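Local coordinates for protein DNA ligase (Aquifex aeolicus, PDB 3QWU) that is a putative ATP-dependent ligase that binds adenosine and calcium and probably joins nucleic-acid strands through an adenylated enzyme intermediate, at residues D38-R41 with G42-I45; P252-Y255 with T256-L260. All coordinates share one frame; numbering follows the deposited sequence.

Contact 1 (D38-R41 with G42-I45); sequences DIPR and GTAI
T43 turns its hydroxyl anti to its carbonyl carbon (chi1 -64°), which folds OG1 back over the turn towards the carbonyl of P40, while I39 CG2, anti to its backbone N, is the branch that meets T43. Two bonds from T43 then reach P40 O. T43 OG1 donates the shorter, at 2.5 Å to P40 O, approaching at a C=O...donor angle of 150° and a little out of the carbonyl plane. T43 N gives P40 O a weak one at 3.3 Å, bent to 144° at the hydrogen. The second is the closing bond of a type II beta turn from P40 to T43, and the hydroxyl reinforces it. G42 takes the turn position with positive phi; at this phi a beta carbon would collide with R41 O, which explains a glycine at this position. Beside the polar pair, I39 CG2 packs at 3.6 Å from T43 OG1 and 3.8 Å from T43 CG2, the two side chains roughly perpendicular, and P40 CG lies 3.9 Å from T43 OG1. T43 OG1 is also bonded to the backbone N of G53, so it bridges two pieces of chain. A valine in its place would probably leave P40 O with just the weak amide bond across this turn and G53 N without its mate. The turn closes the loop that runs from strand 27-32 to strand 44-45 of an antiparallel sheet: G42 and T43 make backbone bonds to F32, T43 packs on F32 and on I50 of strand 50-51, and G42 O accepts from R87 on strand 84-91.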
loop_
_atom_site.group_PDB
_atom_site.type_symbol
_atom_site.label_atom_id
_atom_site.label_comp_id
_atom_site.label_asym_id
_atom_site.label_seq_id
_atom_site.Cartn_x
_atom_site.Cartn_y
_atom_site.Cartn_z
ATOM N N ASP A 38 20.614 -11.150 14.486
ATOM C CA ASP A 38 21.458 -11.574 13.332
ATOM C C ASP A 38 21.313 -13.042 12.890
ATOM O O ASP A 38 21.886 -13.410 11.860
ATOM C CB ASP A 38 22.958 -11.269 13.565
ATOM C CG ASP A 38 23.195 -9.887 14.162
ATOM O OD1 ASP A 38 24.073 -9.766 15.042
ATOM O OD2 ASP A 38 22.497 -8.929 13.775
ATOM N N ILE A 39 20.582 -13.871 13.651
ATOM C CA ILE A 39 20.240 -15.238 13.214
ATOM C C ILE A 39 19.148 -15.143 12.179
ATOM O O ILE A 39 18.017 -14.790 12.490
ATOM C CB ILE A 39 19.692 -16.134 14.362
ATOM C CG1 ILE A 39 20.679 -16.214 15.537
ATOM C CG2 ILE A 39 19.321 -17.543 13.844
ATOM C CD1 ILE A 39 22.080 -16.501 15.140
ATOM N N PRO A 40 19.466 -15.444 10.930
ATOM C CA PRO A 40 18.396 -15.309 9.939
ATOM C C PRO A 40 17.232 -16.292 10.179
ATOM O O PRO A 40 17.445 -17.425 10.643
ATOM C CB PRO A 40 19.111 -15.568 8.618
ATOM C CG PRO A 40 20.265 -16.381 8.950
ATOM C CD PRO A 40 20.689 -16.024 10.345
ATOM N N ARG A 41 16.013 -15.784 9.971
ATOM C CA ARG A 41 14.774 -16.577 9.835
ATOM C C ARG A 41 14.969 -17.826 8.976
ATOM O O ARG A 41 15.608 -17.778 7.959
ATOM C CB ARG A 41 13.684 -15.685 9.204
ATOM C CG ARG A 41 12.489 -16.412 8.630
ATOM C CD ARG A 41 11.326 -15.479 8.263
ATOM N NE ARG A 41 10.184 -16.277 7.795
ATOM C CZ ARG A 41 9.952 -16.632 6.527
ATOM N NH1 ARG A 41 10.769 -16.242 5.535
ATOM N NH2 ARG A 41 8.883 -17.382 6.237
ATOM N N GLY A 42 14.388 -18.939 9.381
ATOM C CA GLY A 42 14.521 -20.173 8.636
ATOM C C GLY A 42 15.572 -21.080 9.232
ATOM O O GLY A 42 15.668 -22.253 8.871
ATOM N N THR A 43 16.360 -20.534 10.145
ATOM C CA THR A 43 17.380 -21.302 10.829
ATOM C C THR A 43 16.690 -22.390 11.622
ATOM O O THR A 43 15.679 -22.135 12.278
ATOM C CB THR A 43 18.238 -20.374 11.712
ATOM O OG1 THR A 43 18.925 -19.459 10.842
ATOM C CG2 THR A 43 19.233 -21.146 12.590
ATOM N N ALA A 44 17.214 -23.604 11.489
ATOM C CA ALA A 44 16.612 -24.817 12.029
ATOM C C ALA A 44 17.681 -25.466 12.841
ATOM O O ALA A 44 18.741 -25.751 12.304
ATOM C CB ALA A 44 16.226 -25.744 10.927
ATOM N N ILE A 45 17.404 -25.686 14.123
ATOM C CA ILE A 45 18.351 -26.318 15.037
ATOM C C ILE A 45 17.907 -27.758 15.261
ATOM O O ILE A 45 16.859 -27.991 15.869
ATOM C CB ILE A 45 18.421 -25.606 16.426
ATOM C CG1 ILE A 45 18.752 -24.118 16.241
ATOM C CG2 ILE A 45 19.459 -26.306 17.352
ATOM C CD1 ILE A 45 18.509 -23.243 17.464
#

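Contact 2 (P252-Y255 with T256-L260); sequences PEYY and TNRIL
Y254 and R258, like Y255 and I259, are joined by the i to i+4 backbone bonds of an opening helical turn: R258 N reaches Y254 O at 3.0 Å with an N-H...O angle of 168°, and I259 N reaches Y255 O at 3.2 Å. R258, extended from CG to NE, lays its guanidinium flat on one face of the Y254 ring. The planes are 11° apart and the centres 3.7 Å, with R258 NH1 displaced toward the rim, 3.0 Å from Y254 CE1; the charge thus faces the pi cloud in a cation-pi stack. This is the N-terminal end of helix 254-269, with E253 at the N-cap position, in the OB-related C-terminal family region. There E253 CB packs on T256 CG2 at 3.4 Å. R258 NE also forms a long, weak ion pair with D239, a calcium ligand; together with the stack this may limit how the arginine turns. N257 directs OD1 to R261 further along the helix. On another side, I259 CD1 meets the edge of the Y255 ring, in its plane, 3.9 Å from Y255 CD2; that ring also meets Y255 of the second subunit, and I259 packs on L289 of that subunit.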
loop_
_atom_site.group_PDB
_atom_site.type_symbol
_atom_site.label_atom_id
_atom_site.label_comp_id
_atom_site.label_asym_id
_atom_site.label_seq_id
_atom_site.Cartn_x
_atom_site.Cartn_y
_atom_site.Cartn_z
ATOM N N PRO A 252 3.681 -2.987 4.611
ATOM C CA PRO A 252 3.755 -1.512 4.629
ATOM C C PRO A 252 4.630 -0.855 3.568
ATOM O O PRO A 252 4.994 0.294 3.742
ATOM C CB PRO A 252 4.313 -1.190 6.029
ATOM C CG PRO A 252 4.045 -2.443 6.858
ATOM C CD PRO A 252 4.161 -3.572 5.888
ATOM N N GLU A 253 4.982 -1.549 2.492
ATOM C CA GLU A 253 5.591 -0.877 1.342
ATOM C C GLU A 253 5.495 -1.687 0.061
ATOM O O GLU A 253 6.428 -1.653 -0.700
ATOM C CB GLU A 253 7.096 -0.589 1.579
ATOM C CG GLU A 253 7.512 0.267 2.789
ATOM C CD GLU A 253 9.012 0.641 2.778
ATOM O OE1 GLU A 253 9.721 0.306 1.783
ATOM O OE2 GLU A 253 9.475 1.279 3.760
ATOM N N TYR A 254 4.432 -2.434 -0.215
ATOM C CA TYR A 254 4.351 -3.037 -1.571
ATOM C C TYR A 254 4.265 -1.882 -2.632
ATOM O O TYR A 254 4.854 -1.995 -3.707
ATOM C CB TYR A 254 3.179 -4.043 -1.708
ATOM C CG TYR A 254 3.517 -5.413 -2.313
ATOM C CD1 TYR A 254 4.228 -6.390 -1.588
ATOM C CD2 TYR A 254 3.083 -5.758 -3.593
ATOM C CE1 TYR A 254 4.530 -7.695 -2.151
ATOM C CE2 TYR A 254 3.384 -7.029 -4.171
ATOM C CZ TYR A 254 4.106 -7.997 -3.452
ATOM O OH TYR A 254 4.370 -9.231 -4.067
ATOM N N TYR A 255 3.592 -0.760 -2.302
ATOM C CA TYR A 255 3.354 0.298 -3.297
ATOM C C TYR A 255 4.630 0.987 -3.592
ATOM O O TYR A 255 5.192 0.839 -4.683
ATOM C CB TYR A 255 2.277 1.350 -2.870
ATOM C CG TYR A 255 0.927 0.747 -2.950
ATOM C CD1 TYR A 255 0.284 0.307 -1.801
ATOM C CD2 TYR A 255 0.320 0.527 -4.189
ATOM C CE1 TYR A 255 -0.917 -0.323 -1.871
ATOM C CE2 TYR A 255 -0.903 -0.085 -4.274
ATOM C CZ TYR A 255 -1.518 -0.514 -3.096
ATOM O OH TYR A 255 -2.728 -1.154 -3.129
ATOM N N THR A 256 5.079 1.756 -2.612
ATOM C CA THR A 256 6.297 2.496 -2.748
ATOM C C THR A 256 7.459 1.642 -3.391
ATOM O O THR A 256 8.331 2.182 -4.098
ATOM C CB THR A 256 6.683 3.139 -1.374
ATOM O OG1 THR A 256 8.087 3.437 -1.335
ATOM C CG2 THR A 256 6.306 2.228 -0.168
ATOM N N ASN A 257 7.429 0.319 -3.179
ATOM C CA ASN A 257 8.552 -0.538 -3.500
ATOM C C ASN A 257 8.523 -1.097 -4.900
ATOM O O ASN A 257 9.482 -0.943 -5.625
ATOM C CB ASN A 257 8.657 -1.675 -2.497
ATOM C CG ASN A 257 10.032 -2.205 -2.407
ATOM O OD1 ASN A 257 10.428 -3.083 -3.177
ATOM N ND2 ASN A 257 10.813 -1.639 -1.476
ATOM N N ARG A 258 7.439 -1.757 -5.284
ATOM C CA ARG A 258 7.390 -2.317 -6.641
ATOM C C ARG A 258 7.220 -1.256 -7.751
ATOM O O ARG A 258 7.718 -1.416 -8.855
ATOM C CB ARG A 258 6.389 -3.458 -6.717
ATOM C CG ARG A 258 7.071 -4.844 -6.453
ATOM C CD ARG A 258 6.095 -5.936 -6.152
ATOM N NE ARG A 258 6.776 -7.126 -5.631
ATOM C CZ ARG A 258 7.152 -7.304 -4.370
ATOM N NH1 ARG A 258 6.907 -6.385 -3.429
ATOM N NH2 ARG A 258 7.789 -8.430 -4.050
ATOM N N ILE A 259 6.587 -0.140 -7.399
ATOM C CA ILE A 259 6.451 0.985 -8.292
ATOM C C ILE A 259 7.771 1.713 -8.478
ATOM O O ILE A 259 8.140 2.038 -9.605
ATOM C CB ILE A 259 5.362 1.971 -7.787
ATOM C CG1 ILE A 259 4.003 1.274 -7.870
ATOM C CG2 ILE A 259 5.372 3.218 -8.610
ATOM C CD1 ILE A 259 3.034 1.674 -6.794
ATOM N N LEU A 260 8.465 1.990 -7.368
ATOM C CA LEU A 260 9.812 2.525 -7.447
ATOM C C LEU A 260 10.740 1.647 -8.290
ATOM O O LEU A 260 11.655 2.153 -8.907
ATOM C CB LEU A 260 10.421 2.774 -6.051
ATOM C CG LEU A 260 10.063 4.164 -5.466
ATOM C CD1 LEU A 260 10.524 4.388 -4.023
ATOM C CD2 LEU A 260 10.638 5.187 -6.351
#

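How the contacts relate
The two contacts are both local, but they lie in different elements: contact 1 in the turn before strand 44-45, contact 2 in the first turn of helix 254-269. Their centres are about 26 Å apart and their nearest atoms about 13 Å, so neither touches the other. Contact 1 is the more buried, and its chemistry is mainly polar, a hydroxyl and a weaker amide bond meeting one carbonyl; contact 2 is partly buried and relies on an aromatic-guanidinium stack. Each lies near a bound ligand without these residues touching it: the side chain of R41 is about 9 Å from the bound adenosine, that of R258 about 8 Å from the calcium ion. Only contact 2 meets the second subunit.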